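Local coordinates for protein ppBat (Bacteroides thetaiotaomicron VPI-5482, PDB 3CNE) that binds flavin derivatives such as lumichrome, riboflavin, FMN and FAD as a homodimer and may serve as a flavin store, apparently without proteolytic or chaperone activity, at residues G109-A114 with A129-A134; G125-V130 with N140-D145. All blocks are in the same frame, centred on the assembly; numbering follows the deposited sequence.

Contact 1: G109-A114 with A129-A134; sequences GHCAGA and AVHPLA
Cys111 meets His131 twice, through its backbone and through its sulfur. The backbone N of His131 donates a hydrogen bond to Cys111 O at 3.0 Å, coming from above the carbonyl plane. The same oxygen has Val130 CG2 at 3.5 Å; a water lies 2.9 Å from Cys111 O, also within reach of Ala129 O, and accepts the N-H of Ala114 at the start of helix 113-119. This is the tight part: Ala114 CB presses on Ala129 O at 3.4 Å and faces Val130 CB, and Ala112 CB touches Ala134 CB at 4.1 Å, all of these residues buried. The more open side holds the partly exposed His131 ring and the exposed Pro132 and Leu133, which carry the loop outward. With CG anti to the backbone N (chi1 -170°), the ring sets CD2 against Cys111 SG at 3.6 Å, the sulfur lying obliquely to it. Pro132 CD lies over one ring face, offset toward the rim, and Leu133 N donates to His131 ND1 at 3.1 Å, which would hold the ring against rotation. With an alanine in place of His131, Leu133 N would probably lose its acceptor and Cys111 SG its aromatic neighbour, opening a gap beside the sulfur. Cys111 binds the structural zinc ion with Cys74; its positive phi (59°), in a type II' turn between strand 106-110 and helix 113-119, is consistent with the nucleophile elbow of the DJ-1/PfpI family.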
ATOM      1  N   GLY A 109      14.498   5.470  -0.379  1.00 24.41           N
ATOM      2  CA  GLY A 109      13.786   5.241   0.858  1.00 25.12           C
ATOM      3  C   GLY A 109      12.989   6.457   1.254  1.00 25.89           C
ATOM      4  O   GLY A 109      13.113   7.524   0.637  1.00 24.93           O
ATOM      5  N   HIS A 110      12.143   6.263   2.257  1.00 25.58           N
ATOM      6  CA  HIS A 110      11.266   7.302   2.739  1.00 26.55           C
ATOM      7  C   HIS A 110      11.144   7.211   4.257  1.00 27.89           C
ATOM      8  O   HIS A 110      11.608   6.237   4.869  1.00 27.25           O
ATOM      9  CB  HIS A 110       9.885   7.201   2.068  1.00 26.54           C
ATOM     10  CG  HIS A 110       9.087   6.004   2.490  1.00 26.49           C
ATOM     11  ND1 HIS A 110       9.231   4.766   1.900  1.00 26.85           N
ATOM     12  CD2 HIS A 110       8.124   5.861   3.431  1.00 26.42           C
ATOM     13  CE1 HIS A 110       8.389   3.912   2.461  1.00 24.87           C
ATOM     14  NE2 HIS A 110       7.710   4.551   3.392  1.00 26.12           N
ATOM     15  N   CYS A 111      10.501   8.230   4.832  1.00 30.01           N
ATOM     16  CA  CYS A 111      10.238   8.332   6.267  1.00 30.47           C
ATOM     17  C   CYS A 111      11.566   8.299   7.049  1.00 30.16           C
ATOM     18  O   CYS A 111      12.346   9.238   6.920  1.00 30.54           O
ATOM     19  CB  CYS A 111       9.167   7.321   6.721  1.00 30.21           C
ATOM     20  SG  CYS A 111       8.404   7.752   8.308  1.00 35.52           S
ATOM     21  N   ALA A 112      11.862   7.255   7.822  1.00 29.76           N
ATOM     22  CA  ALA A 112      13.177   7.211   8.511  1.00 29.02           C
ATOM     23  C   ALA A 112      14.272   6.490   7.717  1.00 28.60           C
ATOM     24  O   ALA A 112      15.365   6.258   8.237  1.00 28.20           O
ATOM     25  CB  ALA A 112      13.046   6.617   9.961  1.00 29.01           C
ATOM     26  N   GLY A 113      13.980   6.153   6.450  1.00 28.59           N
ATOM     27  CA  GLY A 113      14.944   5.531   5.550  1.00 27.87           C
ATOM     28  C   GLY A 113      16.273   6.271   5.459  1.00 28.07           C
ATOM     29  O   GLY A 113      17.346   5.647   5.499  1.00 27.10           O
ATOM     30  N   ALA A 114      16.212   7.601   5.338  1.00 28.04           N
ATOM     31  CA  ALA A 114      17.433   8.411   5.232  1.00 28.69           C
ATOM     32  C   ALA A 114      18.284   8.279   6.504  1.00 29.73           C
ATOM     33  O   ALA A 114      19.525   8.378   6.455  1.00 29.14           O
ATOM     34  CB  ALA A 114      17.085   9.867   5.000  1.00 28.30           C
ATOM     35  N   ALA A 129      15.791  13.803   2.338  1.00 27.92           N
ATOM     36  CA  ALA A 129      14.506  14.088   2.935  1.00 28.56           C
ATOM     37  C   ALA A 129      14.237  12.966   3.931  1.00 28.74           C
ATOM     38  O   ALA A 129      14.582  11.796   3.699  1.00 28.44           O
ATOM     39  CB  ALA A 129      13.428  14.148   1.896  1.00 28.01           C
ATOM     40  N   VAL A 130      13.633  13.352   5.043  1.00 29.46           N
ATOM     41  CA  VAL A 130      13.495  12.495   6.204  1.00 29.91           C
ATOM     42  C   VAL A 130      12.273  12.964   6.966  1.00 30.10           C
ATOM     43  O   VAL A 130      11.892  14.146   6.879  1.00 30.18           O
ATOM     44  CB  VAL A 130      14.781  12.527   7.071  1.00 29.37           C
ATOM     45  CG1 VAL A 130      15.035  13.909   7.647  1.00 30.65           C
ATOM     46  CG2 VAL A 130      14.741  11.494   8.181  1.00 30.63           C
ATOM     47  N   HIS A 131      11.644  12.034   7.682  1.00 30.02           N
ATOM     48  CA  HIS A 131      10.520  12.355   8.527  1.00 30.87           C
ATOM     49  C   HIS A 131      10.978  13.384   9.574  1.00 30.50           C
ATOM     50  O   HIS A 131      12.054  13.226  10.136  1.00 30.07           O
ATOM     51  CB  HIS A 131       9.999  11.087   9.222  1.00 31.42           C
ATOM     52  CG  HIS A 131       8.701  11.296   9.925  1.00 33.75           C
ATOM     53  ND1 HIS A 131       8.610  11.940  11.140  1.00 37.58           N
ATOM     54  CD2 HIS A 131       7.436  10.981   9.568  1.00 35.97           C
ATOM     55  CE1 HIS A 131       7.342  12.003  11.505  1.00 36.98           C
ATOM     56  NE2 HIS A 131       6.610  11.435  10.564  1.00 37.05           N
ATOM     57  N   PRO A 132      10.181  14.444   9.820  1.00 30.54           N
ATOM     58  CA  PRO A 132      10.568  15.477  10.797  1.00 31.00           C
ATOM     59  C   PRO A 132      11.101  14.945  12.126  1.00 31.56           C
ATOM     60  O   PRO A 132      12.100  15.453  12.637  1.00 31.21           O
ATOM     61  CB  PRO A 132       9.267  16.261  11.008  1.00 30.37           C
ATOM     62  CG  PRO A 132       8.587  16.155   9.698  1.00 30.94           C
ATOM     63  CD  PRO A 132       8.886  14.766   9.190  1.00 31.20           C
ATOM     64  N   LEU A 133      10.460  13.919  12.674  1.00 32.26           N
ATOM     65  CA  LEU A 133      10.902  13.359  13.958  1.00 33.65           C
ATOM     66  C   LEU A 133      12.260  12.654  13.875  1.00 34.12           C
ATOM     67  O   LEU A 133      12.951  12.502  14.885  1.00 34.70           O
ATOM     68  CB  LEU A 133       9.841  12.408  14.532  1.00 33.55           C
ATOM     69  CG  LEU A 133       8.460  12.978  14.878  1.00 34.81           C
ATOM     70  CD1 LEU A 133       7.460  11.861  15.203  1.00 37.41           C
ATOM     71  CD2 LEU A 133       8.541  13.986  16.037  1.00 36.42           C
ATOM     72  N   ALA A 134      12.630  12.196  12.681  1.00 34.44           N
ATOM     73  CA  ALA A 134      13.920  11.541  12.500  1.00 34.96           C
ATOM     74  C   ALA A 134      15.003  12.548  12.080  1.00 35.30           C
ATOM     75  O   ALA A 134      16.191  12.231  12.129  1.00 35.12           O
ATOM     76  CB  ALA A 134      13.805  10.402  11.474  1.00 35.28           C
TER
HETATM   77  O   HOH W   1      13.928   9.139   4.534  1.00 26.89           O

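Contact 2: G125-V130 with N140-D145; sequences GKKVAV and NGIATD
Lys127 and Ile142 stand on one face of a two-stranded parallel sheet, their side chains crossing at an oblique angle with Lys127 CG 3.9 Å from Ile142 CG2. Thr144 joins them there: its CG2 approaches the same Lys127 CG, also obliquely, so this one methylene lies against two residues of the neighbouring strand while the rest of the chain, bent at chi3, leads away. The CG1 branch of Ile142 (anti to the carbonyl carbon, chi1 -61°) carries CD1 to Gly125 O at 3.4 Å. Thr144 turns OG1 to Glu149, which bonds it from strand 148-151. On the other face Val128 and Ala143 are small and apolar. Val128 CG2 rests 4.0 Å from Ala143 CA, and Val130 CG1 comes equally near Ala143 CB. Beyond them Ala114 of helix 113-119 packs on both valines. Backbone hydrogen bonds join the strands: Ile142 N to Lys126 O (2.6 Å), Val128 N to Ile142 O and Thr144 N to Val128 O (both 3.0 Å), the last nearly straight on to its carbonyl. At the starting end Gly125 N donates to Asn140 O, and past Thr144 a water lies within hydrogen-bonding distance of both Val130 O and Thr144 O. The short segments run at 43° to each other, and 127-129 and 142-144 form a twisted parallel pair, a small sheet separate from the central seven-stranded one of this DJ-1/PfpI fold.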
ATOM      1  N   GLY A 125      27.593  14.262   3.150  1.00 29.82           N
ATOM      2  CA  GLY A 125      27.459  15.430   2.263  1.00 30.15           C
ATOM      3  C   GLY A 125      26.297  15.455   1.278  1.00 30.05           C
ATOM      4  O   GLY A 125      26.236  16.336   0.416  1.00 29.46           O
ATOM      5  N   LYS A 126      25.364  14.510   1.398  1.00 29.68           N
ATOM      6  CA  LYS A 126      24.228  14.461   0.474  1.00 29.70           C
ATOM      7  C   LYS A 126      22.989  14.982   1.148  1.00 29.26           C
ATOM      8  O   LYS A 126      22.775  14.748   2.346  1.00 29.05           O
ATOM      9  CB  LYS A 126      23.951  13.031  -0.013  1.00 29.81           C
ATOM     10  CG  LYS A 126      25.129  12.334  -0.688  1.00 30.74           C
ATOM     11  CD  LYS A 126      25.421  12.926  -2.068  1.00 33.87           C
ATOM     12  CE  LYS A 126      26.821  12.559  -2.499  1.00 36.54           C
ATOM     13  NZ  LYS A 126      27.199  13.228  -3.756  1.00 39.15           N
ATOM     14  N   LYS A 127      22.167  15.682   0.369  1.00 28.70           N
ATOM     15  CA  LYS A 127      20.869  16.127   0.836  1.00 28.37           C
ATOM     16  C   LYS A 127      19.913  14.952   0.899  1.00 27.82           C
ATOM     17  O   LYS A 127      19.857  14.133  -0.028  1.00 27.73           O
ATOM     18  CB  LYS A 127      20.315  17.225  -0.061  1.00 28.56           C
ATOM     19  CG  LYS A 127      20.908  18.603   0.264  1.00 30.71           C
ATOM     20  CD  LYS A 127      20.562  19.622  -0.818  1.00 33.99           C
ATOM     21  CE  LYS A 127      21.302  19.310  -2.116  1.00 37.93           C
ATOM     22  NZ  LYS A 127      20.717  20.045  -3.299  1.00 38.29           N
ATOM     23  N   VAL A 128      19.189  14.861   2.002  1.00 27.41           N
ATOM     24  CA  VAL A 128      18.179  13.820   2.181  1.00 27.36           C
ATOM     25  C   VAL A 128      16.905  14.407   2.729  1.00 27.83           C
ATOM     26  O   VAL A 128      16.932  15.382   3.493  1.00 28.49           O
ATOM     27  CB  VAL A 128      18.624  12.678   3.144  1.00 27.30           C
ATOM     28  CG1 VAL A 128      19.759  11.856   2.549  1.00 25.93           C
ATOM     29  CG2 VAL A 128      18.981  13.219   4.557  1.00 27.21           C
ATOM     30  N   ALA A 129      15.791  13.803   2.338  1.00 27.92           N
ATOM     31  CA  ALA A 129      14.506  14.088   2.935  1.00 28.56           C
ATOM     32  C   ALA A 129      14.237  12.966   3.931  1.00 28.74           C
ATOM     33  O   ALA A 129      14.582  11.796   3.699  1.00 28.44           O
ATOM     34  CB  ALA A 129      13.428  14.148   1.896  1.00 28.01           C
ATOM     35  N   VAL A 130      13.633  13.352   5.043  1.00 29.46           N
ATOM     36  CA  VAL A 130      13.495  12.495   6.204  1.00 29.91           C
ATOM     37  C   VAL A 130      12.273  12.964   6.966  1.00 30.10           C
ATOM     38  O   VAL A 130      11.892  14.146   6.879  1.00 30.18           O
ATOM     39  CB  VAL A 130      14.781  12.527   7.071  1.00 29.37           C
ATOM     40  CG1 VAL A 130      15.035  13.909   7.647  1.00 30.65           C
ATOM     41  CG2 VAL A 130      14.741  11.494   8.181  1.00 30.63           C
ATOM     42  N   ASN A 140      25.486  12.746   9.185  1.00 36.01           N
ATOM     43  CA  ASN A 140      26.372  12.581   8.035  1.00 35.38           C
ATOM     44  C   ASN A 140      25.871  13.276   6.770  1.00 34.99           C
ATOM     45  O   ASN A 140      26.649  13.920   6.063  1.00 34.89           O
ATOM     46  CB  ASN A 140      26.652  11.105   7.768  1.00 34.67           C
ATOM     47  CG  ASN A 140      27.420  10.454   8.904  1.00 35.79           C
ATOM     48  OD1 ASN A 140      26.957   9.479   9.518  1.00 35.82           O
ATOM     49  ND2 ASN A 140      28.586  10.995   9.205  1.00 30.66           N
ATOM     50  N   GLY A 141      24.580  13.133   6.487  1.00 34.23           N
ATOM     51  CA  GLY A 141      23.971  13.788   5.340  1.00 34.04           C
ATOM     52  C   GLY A 141      23.497  15.179   5.693  1.00 33.76           C
ATOM     53  O   GLY A 141      23.759  15.676   6.783  1.00 33.68           O
ATOM     54  N   ILE A 142      22.781  15.797   4.769  1.00 33.39           N
ATOM     55  CA  ILE A 142      22.248  17.135   4.940  1.00 33.84           C
ATOM     56  C   ILE A 142      20.716  17.082   4.891  1.00 34.23           C
ATOM     57  O   ILE A 142      20.135  17.080   3.815  1.00 33.88           O
ATOM     58  CB  ILE A 142      22.797  18.061   3.807  1.00 33.92           C
ATOM     59  CG1 ILE A 142      24.331  18.130   3.891  1.00 33.44           C
ATOM     60  CG2 ILE A 142      22.132  19.454   3.842  1.00 33.62           C
ATOM     61  CD1 ILE A 142      25.023  18.623   2.623  1.00 34.59           C
ATOM     62  N   ALA A 143      20.057  17.042   6.047  1.00 34.62           N
ATOM     63  CA  ALA A 143      18.593  16.926   6.059  1.00 35.15           C
ATOM     64  C   ALA A 143      17.919  18.220   5.636  1.00 35.12           C
ATOM     65  O   ALA A 143      18.274  19.306   6.101  1.00 34.79           O
ATOM     66  CB  ALA A 143      18.089  16.500   7.427  1.00 35.16           C
ATOM     67  N   THR A 144      16.936  18.100   4.758  1.00 35.01           N
ATOM     68  CA  THR A 144      16.139  19.254   4.358  1.00 34.62           C
ATOM     69  C   THR A 144      14.697  19.100   4.839  1.00 35.15           C
ATOM     70  O   THR A 144      14.316  18.053   5.378  1.00 34.55           O
ATOM     71  CB  THR A 144      16.206  19.508   2.832  1.00 34.78           C
ATOM     72  OG1 THR A 144      15.450  18.522   2.139  1.00 34.53           O
ATOM     73  CG2 THR A 144      17.661  19.493   2.308  1.00 34.00           C
ATOM     74  N   ASP A 145      13.908  20.157   4.662  1.00 35.79           N
ATOM     75  CA  ASP A 145      12.471  20.131   4.945  1.00 36.35           C
ATOM     76  C   ASP A 145      11.668  19.800   3.688  1.00 35.93           C
ATOM     77  O   ASP A 145      10.441  19.828   3.710  1.00 36.22           O
ATOM     78  CB  ASP A 145      11.989  21.489   5.488  1.00 36.62           C
ATOM     79  CG  ASP A 145      12.597  21.852   6.836  1.00 39.20           C
ATOM     80  OD1 ASP A 145      12.932  20.952   7.644  1.00 39.21           O
ATOM     81  OD2 ASP A 145      12.721  23.076   7.084  1.00 42.39           O
TER
HETATM   82  O   HOH W   2      12.711  16.755   7.557  1.00 37.30           O

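Overall arrangement
Contacts 1 and 2 have centres about 9 Å apart and share Ala129 and Val130, where the chain leaves strand 127-129. In chain order the turn of 109-114 comes first, then 125-130, the loop 129-134 and finally 140-145. Helix 113-119 connects them in space as well: Ala114 CB packs on Val128 CB at 3.7 Å. Contact 1 is buried, at the end of strand 106-110 in the central sheet and beside the zinc site, whereas contact 2 lies farther out on the surface. Strand 127-129 thus leads, through the loop that follows it, from the outer parallel pair to the buried zinc site, linking the periphery of the fold to its core.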